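Putative short-chain dehydrogenase/reductase (Burkholderia xenovorans, PDB 5IZ4) probably works as a nucleotide-dependent oxidoreductase of the short-chain dehydrogenase/reductase family, perhaps reducing 3-oxoacyl groups carried on acyl carrier protein, and binds ADP in its cofactor site. Local coordinates at residues V18-A23 against Y133-A138; S24-A29 against I99-T104; F71-G76 against R82-M87. All blocks are in the same frame, centred on the assembly; numbering follows the deposited sequence.

Contact 1. Residues V18-A23 against Y133-A138. With ADP (adenosine-5'-diphosphate), chain B.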
loop_
_atom_site.group_PDB
_atom_site.type_symbol
_atom_site.label_atom_id
_atom_site.label_comp_id
_atom_site.label_asym_id
_atom_site.label_seq_id
_atom_site.Cartn_x
_atom_site.Cartn_y
_atom_site.Cartn_z
ATOM N N VAL A 18 -21.015 21.613 -0.310
ATOM C CA VAL A 18 -22.115 20.754 -0.750
ATOM C C VAL A 18 -21.902 19.367 -0.156
ATOM O O VAL A 18 -20.820 18.785 -0.298
ATOM C CB VAL A 18 -22.180 20.685 -2.284
ATOM C CG1 VAL A 18 -23.305 19.745 -2.739
ATOM C CG2 VAL A 18 -22.361 22.087 -2.884
ATOM N N ILE A 19 -22.921 18.830 0.514
ATOM C CA ILE A 19 -22.811 17.543 1.204
ATOM C C ILE A 19 -23.920 16.627 0.693
ATOM O O ILE A 19 -25.104 16.912 0.910
ATOM C CB ILE A 19 -22.913 17.706 2.732
ATOM C CG1 ILE A 19 -21.888 18.730 3.273
ATOM C CG2 ILE A 19 -22.726 16.363 3.444
ATOM C CD1 ILE A 19 -22.480 20.130 3.528
ATOM N N THR A 20 -23.552 15.529 0.022
ATOM C CA THR A 20 -24.571 14.515 -0.241
ATOM C C THR A 20 -24.640 13.553 0.940
ATOM O O THR A 20 -23.740 13.499 1.774
ATOM C CB THR A 20 -24.313 13.726 -1.527
ATOM O OG1 THR A 20 -23.130 12.922 -1.390
ATOM C CG2 THR A 20 -24.195 14.655 -2.736
ATOM N N GLY A 21 -25.729 12.788 1.006
ATOM C CA GLY A 21 -25.926 11.946 2.170
ATOM C C GLY A 21 -26.037 12.742 3.445
ATOM O O GLY A 21 -25.645 12.258 4.515
ATOM N N SER A 22 -26.566 13.959 3.361
ATOM C CA SER A 22 -26.494 14.901 4.469
ATOM C C SER A 22 -27.618 14.743 5.478
ATOM O O SER A 22 -27.624 15.456 6.491
ATOM C CB SER A 22 -26.493 16.339 3.946
ATOM O OG SER A 22 -26.109 17.235 4.982
ATOM N N ALA A 23 -28.557 13.823 5.246
ATOM C CA ALA A 23 -29.686 13.671 6.156
ATOM C C ALA A 23 -29.323 12.969 7.454
ATOM O O ALA A 23 -30.085 13.062 8.425
ATOM C CB ALA A 23 -30.812 12.897 5.474
ATOM N N TYR A 133 -19.219 9.724 -8.650
ATOM C CA TYR A 133 -18.617 10.337 -9.830
ATOM C C TYR A 133 -19.531 11.397 -10.445
ATOM O O TYR A 133 -19.074 12.484 -10.827
ATOM C CB TYR A 133 -18.288 9.267 -10.867
ATOM C CG TYR A 133 -17.786 9.862 -12.159
ATOM C CD1 TYR A 133 -18.651 10.090 -13.228
ATOM C CD2 TYR A 133 -16.448 10.220 -12.304
ATOM C CE1 TYR A 133 -18.201 10.653 -14.411
ATOM C CE2 TYR A 133 -15.979 10.779 -13.480
ATOM C CZ TYR A 133 -16.867 10.997 -14.532
ATOM O OH TYR A 133 -16.405 11.557 -15.695
ATOM N N GLN A 134 -20.821 11.084 -10.587
ATOM C CA GLN A 134 -21.726 12.014 -11.257
ATOM C C GLN A 134 -21.873 13.309 -10.467
ATOM O O GLN A 134 -21.942 14.397 -11.052
ATOM C CB GLN A 134 -23.087 11.346 -11.490
ATOM C CG GLN A 134 -23.018 10.276 -12.592
ATOM C CD GLN A 134 -24.360 9.605 -12.898
ATOM O OE1 GLN A 134 -24.579 9.143 -14.017
ATOM N NE2 GLN A 134 -25.243 9.521 -11.898
ATOM N N MET A 135 -21.903 13.214 -9.137
ATOM C CA MET A 135 -21.988 14.414 -8.311
ATOM C C MET A 135 -20.719 15.244 -8.443
ATOM O O MET A 135 -20.773 16.469 -8.613
ATOM C CB MET A 135 -22.224 14.022 -6.850
ATOM C CG MET A 135 -22.670 15.172 -5.979
ATOM S SD MET A 135 -24.298 15.782 -6.493
ATOM C CE MET A 135 -24.188 17.460 -5.875
ATOM N N THR A 136 -19.563 14.581 -8.378
ATOM C CA THR A 136 -18.290 15.277 -8.513
ATOM C C THR A 136 -18.190 15.964 -9.868
ATOM O O THR A 136 -17.857 17.152 -9.947
ATOM C CB THR A 136 -17.135 14.297 -8.325
ATOM O OG1 THR A 136 -17.226 13.671 -7.034
ATOM C CG2 THR A 136 -15.818 15.038 -8.412
ATOM N N ARG A 137 -18.499 15.230 -10.945
ATOM C CA ARG A 137 -18.474 15.807 -12.288
ATOM C C ARG A 137 -19.377 17.027 -12.391
ATOM O O ARG A 137 -19.002 18.032 -13.011
ATOM C CB ARG A 137 -18.891 14.764 -13.329
ATOM C CG ARG A 137 -19.048 15.353 -14.739
ATOM C CD ARG A 137 -19.353 14.288 -15.814
ATOM N NE ARG A 137 -20.631 13.604 -15.592
ATOM C CZ ARG A 137 -21.020 12.515 -16.244
ATOM N NH1 ARG A 137 -20.241 11.983 -17.181
ATOM N NH2 ARG A 137 -22.201 11.962 -15.969
ATOM N N ALA A 138 -20.584 16.953 -11.813
ATOM C CA ALA A 138 -21.510 18.079 -11.910
ATOM C C ALA A 138 -20.959 19.323 -11.223
ATOM O O ALA A 138 -21.185 20.445 -11.696
ATOM C CB ALA A 138 -22.870 17.701 -11.316
HETATM P PB ADP B . -22.908 6.859 7.196
HETATM O O1B ADP B . -22.689 6.983 5.645
HETATM O O2B ADP B . -23.124 8.189 7.974
HETATM O O3B ADP B . -22.053 5.790 7.948
HETATM P PA ADP B . -25.872 6.766 6.512
HETATM O O1A ADP B . -26.720 5.579 5.779
HETATM O O2A ADP B . -26.772 7.565 7.506
HETATM O O3A ADP B . -24.552 6.087 7.068
HETATM O "O5'" ADP B . -25.563 7.681 5.168
HETATM C "C5'" ADP B . -26.007 7.297 3.857
HETATM C "C4'" ADP B . -26.833 8.486 3.360
HETATM O "O4'" ADP B . -26.933 8.458 1.881
HETATM C "C3'" ADP B . -28.293 8.502 3.881
HETATM O "O3'" ADP B . -28.755 9.807 4.090
HETATM C "C2'" ADP B . -29.023 7.879 2.659
HETATM O "O2'" ADP B . -30.386 8.300 2.745
HETATM C "C1'" ADP B . -28.295 8.562 1.516
HETATM N N9 ADP B . -28.532 7.870 0.232
HETATM C C8 ADP B . -28.729 6.503 -0.021
HETATM N N7 ADP B . -28.918 6.290 -1.302
HETATM C C5 ADP B . -28.848 7.528 -1.909
HETATM C C6 ADP B . -28.973 7.928 -3.227
HETATM N N6 ADP B . -29.211 7.014 -4.200
HETATM N N1 ADP B . -28.855 9.227 -3.526
HETATM C C2 ADP B . -28.631 10.108 -2.537
HETATM N N3 ADP B . -28.505 9.813 -1.256
HETATM C C4 ADP B . -28.612 8.509 -0.964
#
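Met135 of helix 118-146 lies against Val18 and Thr20 of strand 16-20. CG of Met135 meets CG2 of Thr20 at 3.6 Å, the two side chains reaching toward each other. SD stays beside the same methyl, 3.9 Å from Thr20 CG2. The Met135 chain leaves the helix with CG anti to the backbone N (chi1 -165°). A bend at chi2 (65°) turns SD along the Thr20 methyl. From there Met135 CE extends to Val18 CG1, 4.0 Å away. Val18 and Thr20 both point to the helix, while Ile19 between them points away, as alternation in a strand requires.

The polar end of Thr20 serves another neighbour. OG1 accepts a hydrogen bond from Ala102 N and a weak one from Cys101 N, and CG2 is left to the methionine.

On the same helix, Tyr133 CE1 lies over one face of the Arg137 guanidinium, toward its rim. Arg137 NH1 hydrogen-bonds to Phe113 O and Ile116 O of the second subunit, and NH2 forms a salt bridge with Asp78.

ADP meets the loop after strand 16-20. Gly21 CA comes within 3.6 Å of ADP O4', and Gly21 adopts a positive phi (61°) in this loop. This is a Rossmann-fold arrangement: the first strand runs into the TGxxxGxG loop of short-chain dehydrogenases, with a helix packed on the sheet.

Contact 2. Residues S24-A29 against I99-T104. With ADP (adenosine-5'-diphosphate), chain B.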
loop_
_atom_site.group_PDB
_atom_site.type_symbol
_atom_site.label_atom_id
_atom_site.label_comp_id
_atom_site.label_asym_id
_atom_site.label_seq_id
_atom_site.Cartn_x
_atom_site.Cartn_y
_atom_site.Cartn_z
ATOM N N SER A 24 -28.191 12.266 7.502
ATOM C CA SER A 24 -27.888 11.438 8.659
ATOM C C SER A 24 -26.406 11.108 8.661
ATOM O O SER A 24 -25.674 11.428 7.722
ATOM C CB SER A 24 -28.712 10.150 8.655
ATOM O OG SER A 24 -28.463 9.422 7.465
ATOM N N GLY A 25 -25.980 10.465 9.749
ATOM C CA GLY A 25 -24.649 9.887 9.833
ATOM C C GLY A 25 -23.545 10.888 9.566
ATOM O O GLY A 25 -23.570 12.031 10.042
ATOM N N ILE A 26 -22.553 10.445 8.788
ATOM C CA ILE A 26 -21.356 11.250 8.544
ATOM C C ILE A 26 -21.705 12.535 7.803
ATOM O O ILE A 26 -21.174 13.609 8.108
ATOM C CB ILE A 26 -20.320 10.406 7.779
ATOM C CG1 ILE A 26 -19.733 9.339 8.704
ATOM C CG2 ILE A 26 -19.228 11.294 7.158
ATOM C CD1 ILE A 26 -18.960 8.259 7.971
ATOM N N GLY A 27 -22.586 12.448 6.805
ATOM C CA GLY A 27 -22.955 13.646 6.070
ATOM C C GLY A 27 -23.612 14.690 6.953
ATOM O O GLY A 27 -23.288 15.881 6.876
ATOM N N ALA A 28 -24.541 14.259 7.812
ATOM C CA ALA A 28 -25.176 15.186 8.744
ATOM C C ALA A 28 -24.144 15.841 9.654
ATOM O O ALA A 28 -24.177 17.057 9.884
ATOM C CB ALA A 28 -26.216 14.453 9.581
ATOM N N ALA A 29 -23.232 15.041 10.201
ATOM C CA ALA A 29 -22.189 15.593 11.061
ATOM C C ALA A 29 -21.278 16.544 10.293
ATOM O O ALA A 29 -20.778 17.524 10.861
ATOM C CB ALA A 29 -21.369 14.459 11.675
ATOM N N ILE A 99 -18.558 17.130 -0.367
ATOM C CA ILE A 99 -18.335 15.963 0.485
ATOM C C ILE A 99 -19.341 14.896 0.053
ATOM O O ILE A 99 -20.547 15.019 0.308
ATOM C CB ILE A 99 -18.483 16.295 1.976
ATOM C CG1 ILE A 99 -17.926 17.690 2.305
ATOM C CG2 ILE A 99 -17.778 15.228 2.823
ATOM C CD1 ILE A 99 -16.409 17.832 2.163
ATOM N N ASN A 100 -18.852 13.845 -0.603
ATOM C CA ASN A 100 -19.704 12.782 -1.138
ATOM C C ASN A 100 -19.956 11.742 -0.052
ATOM O O ASN A 100 -19.200 10.784 0.097
ATOM C CB ASN A 100 -19.052 12.143 -2.362
ATOM C CG ASN A 100 -19.064 13.056 -3.573
ATOM O OD1 ASN A 100 -20.124 13.479 -4.023
ATOM N ND2 ASN A 100 -17.878 13.384 -4.095
ATOM N N CYS A 101 -21.051 11.911 0.697
ATOM C CA CYS A 101 -21.416 10.964 1.745
ATOM C C CYS A 101 -22.607 10.088 1.381
ATOM O O CYS A 101 -22.937 9.178 2.147
ATOM C CB CYS A 101 -21.724 11.686 3.062
ATOM S SG CYS A 101 -20.455 12.880 3.557
ATOM N N ALA A 102 -23.255 10.335 0.250
ATOM C CA ALA A 102 -24.352 9.474 -0.166
ATOM C C ALA A 102 -23.826 8.064 -0.403
ATOM O O ALA A 102 -22.780 7.880 -1.036
ATOM C CB ALA A 102 -25.000 10.024 -1.434
ATOM N N GLY A 103 -24.533 7.072 0.124
ATOM C CA GLY A 103 -24.103 5.700 -0.084
ATOM C C GLY A 103 -25.164 4.729 0.374
ATOM O O GLY A 103 -26.141 5.103 1.027
ATOM N N THR A 104 -24.965 3.465 0.011
ATOM C CA THR A 104 -25.910 2.439 0.414
ATOM C C THR A 104 -25.185 1.113 0.566
ATOM O O THR A 104 -24.069 0.928 0.075
ATOM C CB THR A 104 -27.067 2.299 -0.586
ATOM O OG1 THR A 104 -28.101 1.498 -0.004
ATOM C CG2 THR A 104 -26.585 1.621 -1.856
HETATM P PB ADP B . -22.908 6.859 7.196
HETATM O O1B ADP B . -22.689 6.983 5.645
HETATM O O2B ADP B . -23.124 8.189 7.974
HETATM O O3B ADP B . -22.053 5.790 7.948
HETATM P PA ADP B . -25.872 6.766 6.512
HETATM O O1A ADP B . -26.720 5.579 5.779
HETATM O O2A ADP B . -26.772 7.565 7.506
HETATM O O3A ADP B . -24.552 6.087 7.068
HETATM O "O5'" ADP B . -25.563 7.681 5.168
HETATM C "C5'" ADP B . -26.007 7.297 3.857
HETATM C "C4'" ADP B . -26.833 8.486 3.360
HETATM O "O4'" ADP B . -26.933 8.458 1.881
HETATM C "C3'" ADP B . -28.293 8.502 3.881
HETATM O "O3'" ADP B . -28.755 9.807 4.090
HETATM C "C2'" ADP B . -29.023 7.879 2.659
HETATM O "O2'" ADP B . -30.386 8.300 2.745
HETATM C "C1'" ADP B . -28.295 8.562 1.516
HETATM N N9 ADP B . -28.532 7.870 0.232
HETATM C C8 ADP B . -28.729 6.503 -0.021
HETATM N N7 ADP B . -28.918 6.290 -1.302
HETATM C C5 ADP B . -28.848 7.528 -1.909
HETATM C C6 ADP B . -28.973 7.928 -3.227
HETATM N N6 ADP B . -29.211 7.014 -4.200
HETATM N N1 ADP B . -28.855 9.227 -3.526
HETATM C C2 ADP B . -28.631 10.108 -2.537
HETATM N N3 ADP B . -28.505 9.813 -1.256
HETATM C C4 ADP B . -28.612 8.509 -0.964
#
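Cys101 meets Ile26 and Gly27 without any ring or other flat side chain; the flat group beside this contact is the adenine of ADP. Ala102 CB stands over one face of it, 3.5 Å from ADP N3. Asp74 and Val75 lie along the edge at N6 and N1.

The protein contact itself rests mainly on the Cys101 side chain. Cys101 SG lies 3.6 Å from Gly27 CA. Ile26 CG2 is a second, looser neighbour of Cys101 SG at 4.1 Å. SG is anti to the carbonyl carbon (chi1 -50°), which turns it to the helix. Gly27 has no side chain, and the backbones come close: Gly27 CA and Cys101 CA are 5.3 Å apart.

ADP is gripped from both segments. Ser24 OG donates to ADP O2A at a short 2.5 Å and accepts a weak bond from O3'. Ile26 N donates a hydrogen bond to ADP O2B (N-H...O 163°), but the modelled distance is very short and its exact value doubtful. Gly25 CA also abuts this beta phosphate. The start of helix 25-36 would probably stabilise the negative charge there. Gly103 N reaches ADP O4' at 3.3 Å.

Asn100 to Gly103 match the NNAG motif of the family, here with cysteine second. Strand 97-100 lies between strands 16-20 and 153-158. Val158 touches both Ile26 and Cys101, and helix 238-250 packs on helix 25-36 through Ile241 and Ala242.

Contact 3. Residues F71-G76 against R82-M87. With ADP (adenosine-5'-diphosphate), chain B.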
loop_
_atom_site.group_PDB
_atom_site.type_symbol
_atom_site.label_atom_id
_atom_site.label_comp_id
_atom_site.label_asym_id
_atom_site.label_seq_id
_atom_site.Cartn_x
_atom_site.Cartn_y
_atom_site.Cartn_z
ATOM N N PHE A 71 -31.360 20.386 -0.835
ATOM C CA PHE A 71 -31.721 19.879 -2.149
ATOM C C PHE A 71 -32.003 18.385 -2.071
ATOM O O PHE A 71 -31.398 17.662 -1.270
ATOM C CB PHE A 71 -30.623 20.182 -3.195
ATOM C CG PHE A 71 -29.305 19.491 -2.940
ATOM C CD1 PHE A 71 -29.061 18.214 -3.436
ATOM C CD2 PHE A 71 -28.292 20.134 -2.240
ATOM C CE1 PHE A 71 -27.837 17.585 -3.220
ATOM C CE2 PHE A 71 -27.069 19.511 -2.019
ATOM C CZ PHE A 71 -26.840 18.238 -2.515
ATOM N N ASP A 72 -32.955 17.935 -2.885
ATOM C CA ASP A 72 -33.164 16.510 -3.084
ATOM C C ASP A 72 -32.318 16.048 -4.260
ATOM O O ASP A 72 -32.221 16.746 -5.275
ATOM C CB ASP A 72 -34.629 16.181 -3.368
ATOM C CG ASP A 72 -35.537 16.393 -2.176
ATOM O OD1 ASP A 72 -35.061 16.753 -1.087
ATOM O OD2 ASP A 72 -36.756 16.187 -2.346
ATOM N N ALA A 73 -31.705 14.870 -4.124
ATOM C CA ALA A 73 -31.031 14.251 -5.260
ATOM C C ALA A 73 -30.812 12.771 -4.996
ATOM O O ALA A 73 -30.306 12.390 -3.937
ATOM C CB ALA A 73 -29.691 14.927 -5.558
ATOM N N ASP A 74 -31.198 11.948 -5.956
ATOM C CA ASP A 74 -30.766 10.559 -6.027
ATOM C C ASP A 74 -29.498 10.613 -6.867
ATOM O O ASP A 74 -29.562 10.817 -8.078
ATOM C CB ASP A 74 -31.865 9.701 -6.655
ATOM C CG ASP A 74 -31.475 8.238 -6.836
ATOM O OD1 ASP A 74 -30.278 7.909 -6.792
ATOM O OD2 ASP A 74 -32.384 7.404 -7.051
ATOM N N VAL A 75 -28.333 10.482 -6.224
ATOM C CA VAL A 75 -27.093 10.742 -6.951
ATOM C C VAL A 75 -26.857 9.723 -8.061
ATOM O O VAL A 75 -26.068 9.988 -8.978
ATOM C CB VAL A 75 -25.865 10.798 -6.010
ATOM C CG1 VAL A 75 -25.934 12.021 -5.079
ATOM C CG2 VAL A 75 -25.718 9.507 -5.210
ATOM N N GLY A 76 -27.521 8.568 -8.023
ATOM C CA GLY A 76 -27.417 7.636 -9.130
ATOM C C GLY A 76 -28.000 8.161 -10.429
ATOM O O GLY A 76 -27.716 7.610 -11.499
ATOM N N ARG A 82 -26.995 17.191 -11.608
ATOM C CA ARG A 82 -26.923 18.469 -12.311
ATOM C C ARG A 82 -27.905 19.479 -11.736
ATOM O O ARG A 82 -27.563 20.656 -11.568
ATOM C CB ARG A 82 -27.200 18.272 -13.801
ATOM C CG ARG A 82 -26.317 17.242 -14.481
ATOM C CD ARG A 82 -24.909 17.756 -14.688
ATOM N NE ARG A 82 -24.168 16.892 -15.604
ATOM C CZ ARG A 82 -22.926 17.120 -16.014
ATOM N NH1 ARG A 82 -22.273 18.195 -15.597
ATOM N NH2 ARG A 82 -22.341 16.276 -16.852
ATOM N N HIS A 83 -29.149 19.054 -11.484
ATOM C CA HIS A 83 -30.132 19.964 -10.906
ATOM C C HIS A 83 -29.678 20.473 -9.545
ATOM O O HIS A 83 -29.861 21.656 -9.223
ATOM C CB HIS A 83 -31.486 19.270 -10.785
ATOM C CG HIS A 83 -32.579 20.164 -10.288
ATOM N ND1 HIS A 83 -32.800 20.395 -8.947
ATOM C CD2 HIS A 83 -33.513 20.884 -10.952
ATOM C CE1 HIS A 83 -33.825 21.216 -8.807
ATOM N NE2 HIS A 83 -34.276 21.528 -10.009
ATOM N N ALA A 84 -29.090 19.594 -8.732
ATOM C CA ALA A 84 -28.623 19.994 -7.405
ATOM C C ALA A 84 -27.566 21.085 -7.505
ATOM O O ALA A 84 -27.626 22.098 -6.793
ATOM C CB ALA A 84 -28.090 18.777 -6.651
ATOM N N VAL A 85 -26.592 20.902 -8.401
ATOM C CA VAL A 85 -25.557 21.913 -8.572
ATOM C C VAL A 85 -26.153 23.199 -9.125
ATOM O O VAL A 85 -25.744 24.301 -8.736
ATOM C CB VAL A 85 -24.420 21.365 -9.452
ATOM C CG1 VAL A 85 -23.498 22.479 -9.898
ATOM C CG2 VAL A 85 -23.643 20.299 -8.684
ATOM N N ASP A 86 -27.150 23.089 -10.019
ATOM C CA ASP A 86 -27.821 24.286 -10.515
ATOM C C ASP A 86 -28.476 25.062 -9.381
ATOM O O ASP A 86 -28.455 26.297 -9.377
ATOM C CB ASP A 86 -28.872 23.916 -11.560
ATOM C CG ASP A 86 -28.269 23.576 -12.902
ATOM O OD1 ASP A 86 -27.071 23.862 -13.105
ATOM O OD2 ASP A 86 -29.003 23.035 -13.760
ATOM N N MET A 87 -29.089 24.352 -8.427
ATOM C CA MET A 87 -29.728 25.030 -7.303
ATOM C C MET A 87 -28.701 25.769 -6.455
ATOM O O MET A 87 -28.934 26.911 -6.039
ATOM C CB MET A 87 -30.515 24.023 -6.459
ATOM C CG MET A 87 -31.261 24.628 -5.268
ATOM S SD MET A 87 -32.116 23.406 -4.237
ATOM C CE MET A 87 -33.031 22.507 -5.487
HETATM P PB ADP B . -22.908 6.859 7.196
HETATM O O1B ADP B . -22.689 6.983 5.645
HETATM O O2B ADP B . -23.124 8.189 7.974
HETATM O O3B ADP B . -22.053 5.790 7.948
HETATM P PA ADP B . -25.872 6.766 6.512
HETATM O O1A ADP B . -26.720 5.579 5.779
HETATM O O2A ADP B . -26.772 7.565 7.506
HETATM O O3A ADP B . -24.552 6.087 7.068
HETATM O "O5'" ADP B . -25.563 7.681 5.168
HETATM C "C5'" ADP B . -26.007 7.297 3.857
HETATM C "C4'" ADP B . -26.833 8.486 3.360
HETATM O "O4'" ADP B . -26.933 8.458 1.881
HETATM C "C3'" ADP B . -28.293 8.502 3.881
HETATM O "O3'" ADP B . -28.755 9.807 4.090
HETATM C "C2'" ADP B . -29.023 7.879 2.659
HETATM O "O2'" ADP B . -30.386 8.300 2.745
HETATM C "C1'" ADP B . -28.295 8.562 1.516
HETATM N N9 ADP B . -28.532 7.870 0.232
HETATM C C8 ADP B . -28.729 6.503 -0.021
HETATM N N7 ADP B . -28.918 6.290 -1.302
HETATM C C5 ADP B . -28.848 7.528 -1.909
HETATM C C6 ADP B . -28.973 7.928 -3.227
HETATM N N6 ADP B . -29.211 7.014 -4.200
HETATM N N1 ADP B . -28.855 9.227 -3.526
HETATM C C2 ADP B . -28.631 10.108 -2.537
HETATM N N3 ADP B . -28.505 9.813 -1.256
HETATM C C4 ADP B . -28.612 8.509 -0.964
#
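Phe71 of strand 68-72 packs on Ala84 and Met87 of helix 78-92. This helix is the connection of a beta-alpha-beta crossover in the Rossmann fold, and leads from strand 68-72 to strand 97-100. Starting from the backbone, Phe71 CB touches Met87 SD at 3.7 Å; Met87 has two modelled conformers, so this touch is less certain. CG comes next, 4.0 Å from Ala84 CB. The ring then passes the same methyl obliquely. Phe71 CD1 is 3.4 Å from Ala84 CB, and CE1 is only slightly farther from it. Chi1 at 65° lays this CD1 side of the ring against the alanine. At the far end of the ring, CZ and CE2 meet Val18 CG1 of strand 16-20.

Ala73 CB lies at the edge of the Phe71 ring, in its plane, and 4.3 Å from Ala84 CB. All these contacts are apolar.

Beyond the strand, a backbone N-H and one carboxylate bind adenine. Val75 N donates to ADP N1 at 3.0 Å. Asp74 OD1 accepts from ADP N6 at 2.9 Å. Asp74 and Val75 thus read the N6 and N1 edge of the base, as in many relatives. Asp74 OD1 also accepts from Gly76 N at 3.1 Å, closing an Asx turn from the anti side, 30° out of the carboxylate plane.

All three contacts join one parallel sheet to helices near ADP. Contacts 1 and 2 are fully buried near the middle of the chain, on neighbouring strands 16-20 and 97-100. Contact 3 lies farther out, on strand 68-72 at the sheet's edge within this chain, and Met87 there is partly exposed. Helices 118-146 and 78-92, of contacts 1 and 3, pack on each other through Val85, Met135 and Ala138. Gln134 NE2 bonds to Gly76 O and weakly to Val75 O, tying the same two contacts. The packing is apolar throughout, but the ligand chemistry differs. Contact 2 binds phosphate and ribose and covers part of one adenine face; contact 3 reads the adenine edge, and contact 1 only abuts the sugar.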